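Long-range contact in mevalonate kinase, putative (PDB 2HFS), which probably phosphorylates (R)-mevalonate with ATP to give (R)-5-phosphomevalonate, the first of three steps from mevalonate to isopentenyl diphosphate: residues 58-70 with 98-110. Residues are numbered along the deposited sequence; the frame is centred on the assembly and turned at random.
Sequences LQVDDQRPAIPGY and LKMFIGGPLVPSS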
ATOM      1  N   LEU A  58      11.191  20.439 -12.577  1.00 14.16           N
ATOM      2  CA  LEU A  58      10.995  19.950 -11.219  1.00 13.57           C
ATOM      3  C   LEU A  58      12.295  19.341 -10.711  1.00 14.27           C
ATOM      4  O   LEU A  58      12.772  18.324 -11.229  1.00 13.01           O
ATOM      5  CB  LEU A  58       9.856  18.907 -11.191  1.00 14.07           C
ATOM      6  CG  LEU A  58       9.466  18.272  -9.854  1.00 13.70           C
ATOM      7  CD1 LEU A  58       8.845  19.333  -8.938  1.00 10.89           C
ATOM      8  CD2 LEU A  58       8.516  17.089 -10.063  1.00 13.71           C
ATOM      9  N   GLN A  59      12.862  19.962  -9.686  1.00 12.09           N
ATOM     10  CA  GLN A  59      14.096  19.455  -9.084  1.00 12.09           C
ATOM     11  C   GLN A  59      13.745  18.550  -7.907  1.00 12.40           C
ATOM     12  O   GLN A  59      13.129  19.014  -6.957  1.00 12.25           O
ATOM     13  CB  GLN A  59      14.969  20.607  -8.588  1.00 13.32           C
ATOM     14  CG  GLN A  59      15.281  21.692  -9.630  1.00 16.94           C
ATOM     15  CD  GLN A  59      15.748  21.139 -10.969  1.00 19.67           C
ATOM     16  OE1 GLN A  59      16.618  20.259 -11.020  1.00 21.07           O
ATOM     17  NE2 GLN A  59      15.169  21.647 -12.056  1.00 19.43           N
ATOM     18  N   VAL A  60      14.125  17.276  -7.972  1.00 11.70           N
ATOM     19  CA  VAL A  60      13.712  16.325  -6.930  1.00 11.12           C
ATOM     20  C   VAL A  60      14.824  16.029  -5.960  1.00 11.01           C
ATOM     21  O   VAL A  60      15.922  15.586  -6.351  1.00 10.29           O
ATOM     22  CB  VAL A  60      13.164  14.984  -7.483  1.00 12.18           C
ATOM     23  CG1 VAL A  60      12.781  14.017  -6.330  1.00 11.03           C
ATOM     24  CG2 VAL A  60      11.967  15.205  -8.372  1.00 11.83           C
ATOM     25  N   ASP A  61      14.507  16.244  -4.688  1.00  9.42           N
ATOM     26  CA  ASP A  61      15.413  15.965  -3.581  1.00 10.94           C
ATOM     27  C   ASP A  61      14.738  14.888  -2.739  1.00 10.32           C
ATOM     28  O   ASP A  61      13.981  15.170  -1.808  1.00  9.64           O
ATOM     29  CB  ASP A  61      15.695  17.257  -2.815  1.00 10.50           C
ATOM     30  CG  ASP A  61      16.640  17.071  -1.640  1.00 14.26           C
ATOM     31  OD1 ASP A  61      17.356  16.027  -1.526  1.00 10.94           O
ATOM     32  OD2 ASP A  61      16.731  17.982  -0.776  1.00 13.80           O
ATOM     33  N   ASP A  62      14.991  13.641  -3.138  1.00 10.05           N
ATOM     34  CA  ASP A  62      14.298  12.476  -2.610  1.00  9.34           C
ATOM     35  C   ASP A  62      15.070  11.924  -1.423  1.00 10.69           C
ATOM     36  O   ASP A  62      16.131  11.265  -1.578  1.00  9.82           O
ATOM     37  CB  ASP A  62      14.146  11.412  -3.716  1.00 11.18           C
ATOM     38  CG  ASP A  62      13.146  10.321  -3.360  1.00  9.71           C
ATOM     39  OD1 ASP A  62      12.846  10.139  -2.154  1.00  9.72           O
ATOM     40  OD2 ASP A  62      12.633   9.589  -4.237  1.00  5.69           O
ATOM     41  N   GLN A  63      14.538  12.192  -0.232  1.00  8.87           N
ATOM     42  CA  GLN A  63      15.179  11.768   1.008  1.00  9.12           C
ATOM     43  C   GLN A  63      14.402  10.742   1.831  1.00  8.66           C
ATOM     44  O   GLN A  63      14.696  10.519   2.999  1.00  7.53           O
ATOM     45  CB  GLN A  63      15.538  12.980   1.860  1.00 11.10           C
ATOM     46  CG  GLN A  63      16.292  14.037   1.102  1.00 11.45           C
ATOM     47  CD  GLN A  63      17.332  14.740   1.931  1.00 11.32           C
ATOM     48  OE1 GLN A  63      17.339  14.646   3.167  1.00 11.71           O
ATOM     49  NE2 GLN A  63      18.234  15.459   1.246  1.00 12.10           N
ATOM     50  N   ARG A  64      13.437  10.087   1.209  1.00  7.74           N
ATOM     51  CA  ARG A  64      12.742   8.960   1.839  1.00  8.49           C
ATOM     52  C   ARG A  64      13.710   7.861   2.306  1.00  8.15           C
ATOM     53  O   ARG A  64      14.732   7.606   1.644  1.00  7.87           O
ATOM     54  CB  ARG A  64      11.716   8.360   0.863  1.00  6.28           C
ATOM     55  CG  ARG A  64      10.680   9.317   0.386  1.00 10.32           C
ATOM     56  CD  ARG A  64       9.786   8.722  -0.669  1.00  6.06           C
ATOM     57  NE  ARG A  64      10.466   8.484  -1.935  1.00  9.89           N
ATOM     58  CZ  ARG A  64      10.021   7.659  -2.867  1.00  7.49           C
ATOM     59  NH1 ARG A  64       8.889   6.984  -2.657  1.00  4.73           N
ATOM     60  NH2 ARG A  64      10.691   7.517  -4.015  1.00  5.91           N
ATOM     61  N   PRO A  65      13.406   7.221   3.438  1.00  8.34           N
ATOM     62  CA  PRO A  65      14.210   6.132   3.935  1.00  8.22           C
ATOM     63  C   PRO A  65      13.938   4.820   3.195  1.00  8.06           C
ATOM     64  O   PRO A  65      13.609   3.808   3.816  1.00  8.55           O
ATOM     65  CB  PRO A  65      13.794   6.030   5.414  1.00  8.07           C
ATOM     66  CG  PRO A  65      12.382   6.492   5.455  1.00  8.41           C
ATOM     67  CD  PRO A  65      12.284   7.539   4.349  1.00  8.30           C
ATOM     68  N   ALA A  66      14.087   4.857   1.880  1.00  8.11           N
ATOM     69  CA  ALA A  66      13.842   3.696   1.047  1.00  8.33           C
ATOM     70  C   ALA A  66      14.905   2.616   1.260  1.00  9.65           C
ATOM     71  O   ALA A  66      16.040   2.912   1.647  1.00 10.80           O
ATOM     72  CB  ALA A  66      13.765   4.115  -0.414  1.00  9.46           C
ATOM     73  N   ILE A  67      14.522   1.358   1.053  1.00 11.42           N
ATOM     74  CA  ILE A  67      15.511   0.261   1.096  1.00 10.95           C
ATOM     75  C   ILE A  67      16.597   0.504   0.040  1.00 11.45           C
ATOM     76  O   ILE A  67      16.354   1.234  -0.926  1.00  9.88           O
ATOM     77  CB  ILE A  67      14.823  -1.119   0.869  1.00 10.49           C
ATOM     78  CG1 ILE A  67      14.048  -1.145  -0.452  1.00 12.37           C
ATOM     79  CG2 ILE A  67      13.910  -1.439   2.029  1.00 14.09           C
ATOM     80  CD1 ILE A  67      13.847  -2.532  -0.991  1.00 15.61           C
ATOM     81  N   PRO A  68      17.774  -0.109   0.200  1.00 12.39           N
ATOM     82  CA  PRO A  68      18.881   0.129  -0.729  1.00 13.85           C
ATOM     83  C   PRO A  68      18.543  -0.158  -2.182  1.00 13.73           C
ATOM     84  O   PRO A  68      18.030  -1.239  -2.508  1.00 15.13           O
ATOM     85  CB  PRO A  68      19.966  -0.830  -0.238  1.00 12.90           C
ATOM     86  CG  PRO A  68      19.672  -1.015   1.206  1.00 15.27           C
ATOM     87  CD  PRO A  68      18.160  -1.046   1.272  1.00 13.71           C
ATOM     88  N   GLY A  69      18.830   0.824  -3.042  1.00 15.29           N
ATOM     89  CA  GLY A  69      18.609   0.712  -4.490  1.00 13.43           C
ATOM     90  C   GLY A  69      17.221   1.048  -5.012  1.00 14.13           C
ATOM     91  O   GLY A  69      17.039   1.218  -6.231  1.00 12.37           O
ATOM     92  N   TYR A  70      16.243   1.125  -4.108  1.00 11.75           N
ATOM     93  CA  TYR A  70      14.853   1.343  -4.497  1.00 12.96           C
ATOM     94  C   TYR A  70      14.676   2.668  -5.232  1.00 12.56           C
ATOM     95  O   TYR A  70      14.048   2.708  -6.282  1.00 10.39           O
ATOM     96  CB  TYR A  70      13.885   1.264  -3.310  1.00 14.30           C
ATOM     97  CG  TYR A  70      12.448   1.632  -3.700  1.00 13.07           C
ATOM     98  CD1 TYR A  70      11.527   0.647  -4.026  1.00 16.69           C
ATOM     99  CD2 TYR A  70      12.030   2.974  -3.755  1.00 15.44           C
ATOM    100  CE1 TYR A  70      10.221   0.969  -4.406  1.00 12.36           C
ATOM    101  CE2 TYR A  70      10.708   3.310  -4.147  1.00 13.25           C
ATOM    102  CZ  TYR A  70       9.818   2.289  -4.451  1.00 14.58           C
ATOM    103  OH  TYR A  70       8.518   2.559  -4.811  1.00 16.33           O
ATOM    104  N   LEU A  98      10.118  24.207  -9.850  1.00 12.22           N
ATOM    105  CA  LEU A  98       9.867  23.886  -8.457  1.00 12.26           C
ATOM    106  C   LEU A  98      11.010  23.054  -7.887  1.00 12.03           C
ATOM    107  O   LEU A  98      11.572  22.192  -8.564  1.00 11.97           O
ATOM    108  CB  LEU A  98       8.550  23.087  -8.307  1.00 11.76           C
ATOM    109  CG  LEU A  98       7.211  23.749  -8.687  1.00 13.59           C
ATOM    110  CD1 LEU A  98       6.046  22.762  -8.590  1.00 15.88           C
ATOM    111  CD2 LEU A  98       6.894  24.979  -7.840  1.00 15.65           C
ATOM    112  N   LYS A  99      11.330  23.298  -6.627  1.00 13.23           N
ATOM    113  CA  LYS A  99      12.150  22.373  -5.882  1.00 13.23           C
ATOM    114  C   LYS A  99      11.213  21.509  -5.057  1.00 13.76           C
ATOM    115  O   LYS A  99      10.336  22.038  -4.369  1.00 12.60           O
ATOM    116  CB  LYS A  99      13.135  23.127  -4.985  1.00 13.91           C
ATOM    117  CG  LYS A  99      14.367  23.612  -5.759  1.00 16.76           C
ATOM    118  CD  LYS A  99      15.254  24.536  -4.922  1.00 18.53           C
ATOM    119  CE  LYS A  99      16.338  23.794  -4.193  1.00 19.02           C
ATOM    120  NZ  LYS A  99      17.279  24.747  -3.524  1.00 23.59           N
HETATM  121  N   MSE A 100      11.418  20.198  -5.140  1.00 11.89           N
HETATM  122  CA  MSE A 100      10.586  19.197  -4.473  1.00 13.29           C
HETATM  123  C   MSE A 100      11.447  18.491  -3.422  1.00 12.58           C
HETATM  124  O   MSE A 100      12.518  17.949  -3.735  1.00 11.98           O
HETATM  125  CB  MSE A 100      10.080  18.199  -5.521  1.00 15.05           C
HETATM  126  CG  MSE A 100       9.043  17.217  -5.017  1.00 16.68           C
HETATM  127 SE   MSE A 100       8.424  16.002  -6.453  1.00 24.06          SE
HETATM  128  CE  MSE A 100       7.317  14.935  -5.330  1.00 18.57           C
ATOM    129  N   PHE A 101      11.005  18.511  -2.170  1.00  9.38           N
ATOM    130  CA  PHE A 101      11.667  17.710  -1.141  1.00  9.86           C
ATOM    131  C   PHE A 101      10.766  16.542  -0.769  1.00  9.75           C
ATOM    132  O   PHE A 101       9.590  16.756  -0.485  1.00  9.87           O
ATOM    133  CB  PHE A 101      11.983  18.562   0.084  1.00 10.79           C
ATOM    134  CG  PHE A 101      12.601  17.783   1.213  1.00 14.13           C
ATOM    135  CD1 PHE A 101      13.990  17.626   1.285  1.00 17.74           C
ATOM    136  CD2 PHE A 101      11.803  17.207   2.199  1.00 14.56           C
ATOM    137  CE1 PHE A 101      14.576  16.901   2.327  1.00 15.31           C
ATOM    138  CE2 PHE A 101      12.381  16.467   3.251  1.00 13.22           C
ATOM    139  CZ  PHE A 101      13.759  16.318   3.315  1.00 14.72           C
ATOM    140  N   ILE A 102      11.286  15.309  -0.811  1.00  9.77           N
ATOM    141  CA  ILE A 102      10.440  14.148  -0.425  1.00  9.30           C
ATOM    142  C   ILE A 102      10.952  13.483   0.839  1.00  9.85           C
ATOM    143  O   ILE A 102      12.119  13.069   0.897  1.00  9.47           O
ATOM    144  CB  ILE A 102      10.298  13.073  -1.541  1.00  9.95           C
ATOM    145  CG1 ILE A 102      10.293  13.672  -2.954  1.00  9.20           C
ATOM    146  CG2 ILE A 102       9.033  12.223  -1.300  1.00  8.44           C
ATOM    147  CD1 ILE A 102      10.249  12.594  -4.041  1.00  8.61           C
ATOM    148  N   GLY A 103      10.056  13.326   1.815  1.00  8.38           N
ATOM    149  CA  GLY A 103      10.408  12.793   3.130  1.00  9.55           C
ATOM    150  C   GLY A 103       9.352  11.907   3.758  1.00  8.84           C
ATOM    151  O   GLY A 103       8.751  11.058   3.079  1.00 11.48           O
ATOM    152  N   GLY A 104       9.170  12.053   5.072  1.00 11.21           N
ATOM    153  CA  GLY A 104       8.197  11.218   5.817  1.00  9.58           C
ATOM    154  C   GLY A 104       8.798   9.873   6.203  1.00  7.08           C
ATOM    155  O   GLY A 104       9.790   9.460   5.602  1.00  9.06           O
ATOM    156  N   PRO A 105       8.244   9.198   7.209  1.00  8.17           N
ATOM    157  CA  PRO A 105       8.892   7.993   7.777  1.00  7.38           C
ATOM    158  C   PRO A 105       8.612   6.695   7.037  1.00  7.56           C
ATOM    159  O   PRO A 105       9.273   5.705   7.305  1.00  8.88           O
ATOM    160  CB  PRO A 105       8.320   7.927   9.197  1.00  8.31           C
ATOM    161  CG  PRO A 105       6.968   8.453   9.047  1.00  6.65           C
ATOM    162  CD  PRO A 105       6.995   9.515   7.926  1.00  7.86           C
ATOM    163  N   LEU A 106       7.646   6.692   6.111  1.00  7.96           N
ATOM    164  CA  LEU A 106       7.380   5.493   5.294  1.00  8.67           C
ATOM    165  C   LEU A 106       8.626   5.008   4.561  1.00  9.34           C
ATOM    166  O   LEU A 106       9.334   5.804   3.968  1.00  9.15           O
ATOM    167  CB  LEU A 106       6.266   5.743   4.286  1.00  9.53           C
ATOM    168  CG  LEU A 106       5.731   4.543   3.483  1.00  3.36           C
ATOM    169  CD1 LEU A 106       5.115   3.541   4.419  1.00  7.07           C
ATOM    170  CD2 LEU A 106       4.702   5.003   2.430  1.00  8.96           C
ATOM    171  N   VAL A 107       8.861   3.695   4.577  1.00 10.05           N
ATOM    172  CA  VAL A 107      10.007   3.094   3.876  1.00  7.44           C
ATOM    173  C   VAL A 107       9.583   2.519   2.511  1.00  7.83           C
ATOM    174  O   VAL A 107       8.997   1.444   2.455  1.00  6.70           O
ATOM    175  CB  VAL A 107      10.672   1.963   4.744  1.00 10.07           C
ATOM    176  CG1 VAL A 107      11.770   1.165   3.942  1.00  8.94           C
ATOM    177  CG2 VAL A 107      11.221   2.533   6.041  1.00 11.63           C
ATOM    178  N   PRO A 108       9.873   3.211   1.407  1.00  7.21           N
ATOM    179  CA  PRO A 108       9.554   2.654   0.093  1.00  7.18           C
ATOM    180  C   PRO A 108      10.249   1.333  -0.131  1.00  7.83           C
ATOM    181  O   PRO A 108      11.457   1.206   0.135  1.00  8.74           O
ATOM    182  CB  PRO A 108      10.075   3.714  -0.881  1.00  8.75           C
ATOM    183  CG  PRO A 108      10.023   4.988  -0.100  1.00  8.09           C
ATOM    184  CD  PRO A 108      10.519   4.528   1.287  1.00  4.54           C
ATOM    185  N   SER A 109       9.449   0.361  -0.546  0.50  5.19           N
ATOM    186  CA  SER A 109       9.847  -1.018  -0.795  0.50  6.08           C
ATOM    187  C   SER A 109       8.666  -1.625  -1.540  0.50  6.43           C
ATOM    188  O   SER A 109       7.542  -1.178  -1.362  0.50  3.41           O
ATOM    189  CB  SER A 109      10.056  -1.750   0.539  0.50  4.91           C
ATOM    190  OG  SER A 109      10.589  -3.049   0.348  0.50  4.88           O
ATOM    191  N   SER A 110       8.908  -2.629  -2.377  1.00  8.79           N
ATOM    192  CA  SER A 110       7.826  -3.301  -3.082  1.00 11.59           C
ATOM    193  C   SER A 110       6.724  -3.807  -2.129  1.00 11.12           C
ATOM    194  O   SER A 110       7.012  -4.438  -1.112  1.00 13.17           O
ATOM    195  CB  SER A 110       8.397  -4.448  -3.934  1.00 12.43           C
ATOM    196  OG  SER A 110       7.372  -5.143  -4.582  1.00 18.78           O
TER
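Strands 58-62 and 97-103 are the parallel pair of a beta-alpha-beta unit in this GHMP kinase, joined through helix 70-88. Five backbone hydrogen bonds form the ladder, from Gln59 N to Leu98 O (2.8 Å) through to Gln63 N to Ile102 O, with Met100 N donating to Gln59 O and Met100 O accepting from Asp61 N. On one face Leu58 CD2 rests against the selenium of Met100, a selenomethionine, at 3.8 Å, while Ile102 CD1 touches both Val60 CG1 and the Asp62 carboxylate carbon. On the other, Asp61 OD2 meets the edge of the Phe101 ring at CD1 (3.4 Å), the carboxylate turned 83° from the ring. Beyond the strands, Arg64 bends at chi3 (-69°) to form a side-on, two-nitrogen salt bridge with Asp62, NE to OD1 and NH2 to OD2, each oxygen using its syn lone pair. Its guanidinium is thereby fixed, one face over Pro108 CG, which lies 3.4 Å from NH1. Pro108 CB also packs on a face of Tyr70, 3.4 Å from CE2, and Ile67 N donates to Pro108 O (3.2 Å). Helices 70-88 and 114-130 both pack on the Leu58/Met100 face, meeting at Met100; strand 36-52 borders the other edge of 97-103, antiparallel, and the loops reach Trp320 in the separate four-stranded sheet.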